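Local coordinates for peptidase M16 C-terminal domain-containing protein (Enterococcus faecalis, PDB 3D3Y), which is of unknown function but belongs to the M16 metallopeptidase family and probably resembles its members that lack peptidase activity, at residues G78-I90 and E227-I239. Residues are numbered along the deposited sequence; the frame is centred on the assembly and turned at random.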
loop_
_atom_site.group_PDB
_atom_site.type_symbol
_atom_site.label_atom_id
_atom_site.label_comp_id
_atom_site.label_asym_id
_atom_site.label_seq_id
_atom_site.Cartn_x
_atom_site.Cartn_y
_atom_site.Cartn_z
ATOM N N GLY A 78 -0.278 10.318 -4.972
ATOM C CA GLY A 78 0.786 9.392 -4.530
ATOM C C GLY A 78 0.640 8.029 -5.223
ATOM O O GLY A 78 -0.175 7.872 -6.116
ATOM N N VAL A 79 1.431 7.046 -4.787
ATOM C CA VAL A 79 1.409 5.736 -5.381
ATOM C C VAL A 79 1.411 4.699 -4.294
ATOM O O VAL A 79 1.849 4.964 -3.156
ATOM C CB VAL A 79 2.624 5.481 -6.328
ATOM C CG1 VAL A 79 2.582 6.415 -7.518
ATOM C CG2 VAL A 79 3.950 5.644 -5.572
ATOM N N SER A 80 0.908 3.517 -4.639
ATOM C CA SER A 80 1.025 2.380 -3.736
ATOM C C SER A 80 1.097 1.080 -4.524
ATOM O O SER A 80 0.934 1.061 -5.746
ATOM C CB SER A 80 -0.116 2.359 -2.701
ATOM O OG SER A 80 -1.359 2.428 -3.351
ATOM N N LYS A 81 1.370 -0.011 -3.822
ATOM C CA LYS A 81 1.610 -1.293 -4.466
ATOM C C LYS A 81 0.634 -2.212 -3.786
ATOM O O LYS A 81 0.500 -2.136 -2.582
ATOM C CB LYS A 81 3.060 -1.701 -4.155
ATOM C CG LYS A 81 3.463 -3.127 -4.410
ATOM C CD LYS A 81 5.014 -3.171 -4.386
ATOM C CE LYS A 81 5.528 -4.528 -3.997
ATOM N NZ LYS A 81 7.019 -4.522 -3.801
ATOM N N LYS A 82 -0.018 -3.086 -4.536
ATOM C CA LYS A 82 -0.957 -4.030 -3.942
ATOM C C LYS A 82 -0.880 -5.289 -4.746
ATOM O O LYS A 82 -1.286 -5.307 -5.913
ATOM C CB LYS A 82 -2.399 -3.506 -3.985
ATOM C CG LYS A 82 -3.387 -4.249 -3.029
ATOM C CD LYS A 82 -3.189 -3.659 -1.631
ATOM C CE LYS A 82 -4.169 -4.159 -0.630
ATOM N NZ LYS A 82 -3.687 -3.622 0.684
ATOM N N GLY A 83 -0.364 -6.357 -4.132
ATOM C CA GLY A 83 -0.251 -7.617 -4.854
ATOM C C GLY A 83 0.602 -7.396 -6.091
ATOM O O GLY A 83 1.719 -6.854 -5.996
ATOM N N ASN A 84 0.093 -7.828 -7.238
ATOM C CA ASN A 84 0.779 -7.628 -8.499
ATOM C C ASN A 84 0.413 -6.330 -9.247
ATOM O O ASN A 84 0.713 -6.194 -10.433
ATOM C CB ASN A 84 0.553 -8.824 -9.414
ATOM C CG ASN A 84 1.735 -9.073 -10.309
ATOM O OD1 ASN A 84 2.897 -9.093 -9.836
ATOM N ND2 ASN A 84 1.480 -9.241 -11.598
ATOM N N GLN A 85 -0.219 -5.383 -8.551
ATOM C CA GLN A 85 -0.660 -4.099 -9.154
ATOM C C GLN A 85 0.101 -2.934 -8.544
ATOM O O GLN A 85 0.586 -3.005 -7.408
ATOM C CB GLN A 85 -2.165 -3.895 -8.937
ATOM C CG GLN A 85 -3.026 -4.859 -9.729
ATOM C CD GLN A 85 -4.496 -4.802 -9.356
ATOM O OE1 GLN A 85 -4.927 -3.948 -8.579
ATOM N NE2 GLN A 85 -5.284 -5.725 -9.923
ATOM N N HIS A 86 0.240 -1.866 -9.318
ATOM C CA HIS A 86 0.823 -0.638 -8.807
ATOM C C HIS A 86 -0.221 0.443 -9.130
ATOM O O HIS A 86 -0.763 0.509 -10.267
ATOM C CB HIS A 86 2.201 -0.351 -9.462
ATOM C CG HIS A 86 2.973 0.745 -8.785
ATOM N ND1 HIS A 86 2.878 2.067 -9.162
ATOM C CD2 HIS A 86 3.827 0.714 -7.734
ATOM C CE1 HIS A 86 3.650 2.806 -8.377
ATOM N NE2 HIS A 86 4.237 2.006 -7.498
ATOM N N TRP A 87 -0.551 1.235 -8.114
ATOM C CA TRP A 87 -1.657 2.175 -8.190
ATOM C C TRP A 87 -1.100 3.608 -8.161
ATOM O O TRP A 87 -0.242 3.925 -7.352
ATOM C CB TRP A 87 -2.585 1.978 -6.964
ATOM C CG TRP A 87 -3.267 0.605 -6.795
ATOM C CD1 TRP A 87 -3.337 -0.430 -7.708
ATOM C CD2 TRP A 87 -4.043 0.198 -5.667
ATOM N NE1 TRP A 87 -4.089 -1.484 -7.172
ATOM C CE2 TRP A 87 -4.532 -1.111 -5.927
ATOM C CE3 TRP A 87 -4.380 0.824 -4.443
ATOM C CZ2 TRP A 87 -5.337 -1.809 -5.010
ATOM C CZ3 TRP A 87 -5.186 0.115 -3.515
ATOM C CH2 TRP A 87 -5.646 -1.190 -3.810
ATOM N N PHE A 88 -1.646 4.480 -9.010
ATOM C CA PHE A 88 -1.283 5.902 -9.068
ATOM C C PHE A 88 -2.578 6.622 -8.710
ATOM O O PHE A 88 -3.589 6.468 -9.395
ATOM C CB PHE A 88 -0.803 6.235 -10.466
ATOM C CG PHE A 88 -0.405 7.671 -10.689
ATOM C CD1 PHE A 88 0.950 8.010 -10.790
ATOM C CD2 PHE A 88 -1.374 8.676 -10.889
ATOM C CE1 PHE A 88 1.334 9.324 -11.078
ATOM C CE2 PHE A 88 -1.007 10.011 -11.158
ATOM C CZ PHE A 88 0.366 10.339 -11.241
ATOM N N ASN A 89 -2.543 7.375 -7.614
ATOM C CA ASN A 89 -3.766 7.799 -6.918
ATOM C C ASN A 89 -3.883 9.309 -6.805
ATOM O O ASN A 89 -3.080 9.937 -6.116
ATOM C CB ASN A 89 -3.724 7.251 -5.481
ATOM C CG ASN A 89 -3.414 5.762 -5.417
ATOM O OD1 ASN A 89 -4.099 4.967 -6.039
ATOM N ND2 ASN A 89 -2.387 5.385 -4.644
ATOM N N ILE A 90 -4.893 9.889 -7.441
ATOM C CA ILE A 90 -5.103 11.339 -7.341
ATOM C C ILE A 90 -6.322 11.515 -6.468
ATOM O O ILE A 90 -7.397 10.976 -6.760
ATOM C CB ILE A 90 -5.369 11.967 -8.718
ATOM C CG1 ILE A 90 -4.169 11.732 -9.654
ATOM C CG2 ILE A 90 -5.697 13.469 -8.601
ATOM C CD1 ILE A 90 -4.500 12.081 -11.130
ATOM N N GLU A 227 -7.989 -1.193 -22.662
ATOM C CA GLU A 227 -8.375 -2.513 -22.164
ATOM C C GLU A 227 -9.119 -2.400 -20.840
ATOM O O GLU A 227 -8.747 -1.608 -19.969
ATOM C CB GLU A 227 -7.132 -3.390 -21.988
ATOM C CG GLU A 227 -6.402 -3.692 -23.288
ATOM C CD GLU A 227 -7.127 -4.711 -24.157
ATOM O OE1 GLU A 227 -8.372 -4.851 -24.022
ATOM O OE2 GLU A 227 -6.456 -5.374 -24.991
ATOM N N GLU A 228 -10.165 -3.201 -20.697
ATOM C CA GLU A 228 -10.962 -3.210 -19.469
ATOM C C GLU A 228 -10.343 -4.084 -18.353
ATOM O O GLU A 228 -10.412 -3.733 -17.166
ATOM C CB GLU A 228 -12.390 -3.657 -19.792
ATOM C CG GLU A 228 -13.366 -3.528 -18.640
ATOM C CD GLU A 228 -13.867 -2.106 -18.404
ATOM O OE1 GLU A 228 -14.250 -1.400 -19.361
ATOM O OE2 GLU A 228 -13.916 -1.713 -17.233
ATOM N N GLY A 229 -9.729 -5.200 -18.738
ATOM C CA GLY A 229 -9.085 -6.113 -17.789
ATOM C C GLY A 229 -7.899 -5.515 -17.033
ATOM O O GLY A 229 -6.977 -4.966 -17.627
ATOM N N LYS A 230 -7.908 -5.633 -15.711
ATOM C CA LYS A 230 -6.741 -5.239 -14.910
ATOM C C LYS A 230 -5.730 -6.394 -14.806
ATOM O O LYS A 230 -6.089 -7.555 -14.994
ATOM C CB LYS A 230 -7.194 -4.837 -13.504
ATOM C CG LYS A 230 -8.012 -3.536 -13.472
ATOM C CD LYS A 230 -8.366 -3.143 -12.048
ATOM C CE LYS A 230 -9.060 -1.795 -11.993
ATOM N NZ LYS A 230 -10.475 -1.848 -12.476
ATOM N N ALA A 231 -4.479 -6.071 -14.508
ATOM C CA ALA A 231 -3.501 -7.074 -14.044
ATOM C C ALA A 231 -4.106 -7.937 -12.913
ATOM O O ALA A 231 -4.931 -7.447 -12.123
ATOM C CB ALA A 231 -2.229 -6.381 -13.536
ATOM N N ALA A 232 -3.674 -9.199 -12.817
ATOM C CA ALA A 232 -4.067 -10.059 -11.703
ATOM C C ALA A 232 -3.663 -9.384 -10.403
ATOM O O ALA A 232 -2.575 -8.818 -10.305
ATOM C CB ALA A 232 -3.430 -11.402 -11.818
ATOM N N ILE A 233 -4.544 -9.383 -9.413
ATOM C CA ILE A 233 -4.191 -8.678 -8.193
ATOM C C ILE A 233 -3.159 -9.453 -7.343
ATOM O O ILE A 233 -2.222 -8.854 -6.805
ATOM C CB ILE A 233 -5.415 -8.224 -7.349
ATOM C CG1 ILE A 233 -4.898 -7.475 -6.108
ATOM C CG2 ILE A 233 -6.292 -9.393 -6.958
ATOM C CD1 ILE A 233 -5.393 -6.086 -5.889
ATOM N N PHE A 234 -3.330 -10.762 -7.223
ATOM C CA PHE A 234 -2.534 -11.524 -6.280
ATOM C C PHE A 234 -1.188 -11.849 -6.901
ATOM O O PHE A 234 -1.079 -12.002 -8.133
ATOM C CB PHE A 234 -3.243 -12.818 -5.850
ATOM C CG PHE A 234 -4.507 -12.591 -5.060
ATOM C CD1 PHE A 234 -4.579 -11.608 -4.076
ATOM C CD2 PHE A 234 -5.629 -13.374 -5.300
ATOM C CE1 PHE A 234 -5.769 -11.398 -3.329
ATOM C CE2 PHE A 234 -6.827 -13.177 -4.551
ATOM C CZ PHE A 234 -6.880 -12.185 -3.565
ATOM N N TYR A 235 -0.166 -11.948 -6.056
ATOM C CA TYR A 235 1.113 -12.500 -6.510
ATOM C C TYR A 235 1.375 -13.793 -5.741
ATOM O O TYR A 235 1.178 -13.856 -4.527
ATOM C CB TYR A 235 2.278 -11.527 -6.300
ATOM C CG TYR A 235 3.650 -12.155 -6.535
ATOM C CD1 TYR A 235 4.252 -12.136 -7.809
ATOM C CD2 TYR A 235 4.335 -12.784 -5.491
ATOM C CE1 TYR A 235 5.517 -12.714 -8.030
ATOM C CE2 TYR A 235 5.601 -13.367 -5.701
ATOM C CZ TYR A 235 6.179 -13.328 -6.961
ATOM O OH TYR A 235 7.424 -13.902 -7.118
ATOM N N ASN A 236 1.842 -14.799 -6.478
ATOM C CA ASN A 236 2.224 -16.088 -5.926
ATOM C C ASN A 236 3.561 -16.555 -6.540
ATOM O O ASN A 236 3.931 -16.158 -7.657
ATOM C CB ASN A 236 1.096 -17.109 -6.210
ATOM C CG ASN A 236 1.420 -18.494 -5.700
ATOM O OD1 ASN A 236 1.533 -18.703 -4.480
ATOM N ND2 ASN A 236 1.593 -19.456 -6.629
ATOM N N GLN A 237 4.282 -17.401 -5.820
ATOM C CA GLN A 237 5.526 -17.974 -6.347
ATOM C C GLN A 237 5.712 -19.334 -5.713
ATOM O O GLN A 237 5.154 -19.583 -4.631
ATOM C CB GLN A 237 6.711 -17.079 -6.001
ATOM C CG GLN A 237 6.839 -16.768 -4.520
ATOM C CD GLN A 237 8.103 -15.967 -4.215
ATOM O OE1 GLN A 237 8.548 -15.150 -5.027
ATOM N NE2 GLN A 237 8.683 -16.204 -3.045
ATOM N N PRO A 238 6.475 -20.226 -6.368
ATOM C CA PRO A 238 6.706 -21.529 -5.750
ATOM C C PRO A 238 7.472 -21.444 -4.432
ATOM O O PRO A 238 8.328 -20.547 -4.250
ATOM C CB PRO A 238 7.549 -22.271 -6.794
ATOM C CG PRO A 238 7.349 -21.531 -8.056
ATOM C CD PRO A 238 7.149 -20.117 -7.674
ATOM N N ILE A 239 7.131 -22.361 -3.522
ATOM C CA ILE A 239 7.938 -22.665 -2.347
ATOM C C ILE A 239 9.265 -23.299 -2.802
ATOM O O ILE A 239 9.260 -24.227 -3.617
ATOM C CB ILE A 239 7.188 -23.613 -1.398
ATOM C CG1 ILE A 239 5.994 -22.886 -0.768
ATOM C CG2 ILE A 239 8.085 -24.086 -0.276
ATOM C CD1 ILE A 239 4.731 -23.696 -0.785
#
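Ile233 lays its CD1 methyl against the amide of Gln85, 3.5 Å from OE1, and alongside the Lys82 side chain, where CG lies 3.9 Å away. With CG1 anti to the backbone N (chi1 -179°), the same methyl also reaches the edge of the Trp87 indole, near the ring plane. The Gln85 amide is held from both ends. Its NE2 donates to Ala231 O at 2.8 Å, with the acceptor close to the amide plane, while OE1 receives Trp87 NE1 at 3.0 Å on an in-plane lone pair, in a nearly straight bond (170°). A second donor to OE1, Asn32 ND2 on strand 24-34, further restricts rotation of this buried group. Beside it, the backbone Asn84 N bonds to Ile233 O at 2.6 Å, approaching from above the carbonyl plane, and Gly83 CA makes a CA-H...O contact of 3.0 Å with the same oxygen. Asn84 CB packs on Ala232 O, a carbonyl buried here with no hydrogen-bond partner in the model. Asn84 OD1 lies obliquely beside the Tyr235 ring, 3.9 Å from CD1, though its main polar partner is Gln169. Lys230 turns away to a salt bridge with Asp202. The extended connection between helix 211-219 and strand 244-251 thus crosses the tip of a beta hairpin closed by a type II' turn, Lys82 to Gln85, consistent with the interdomain linker of an M16-like pair of alpha/beta domains.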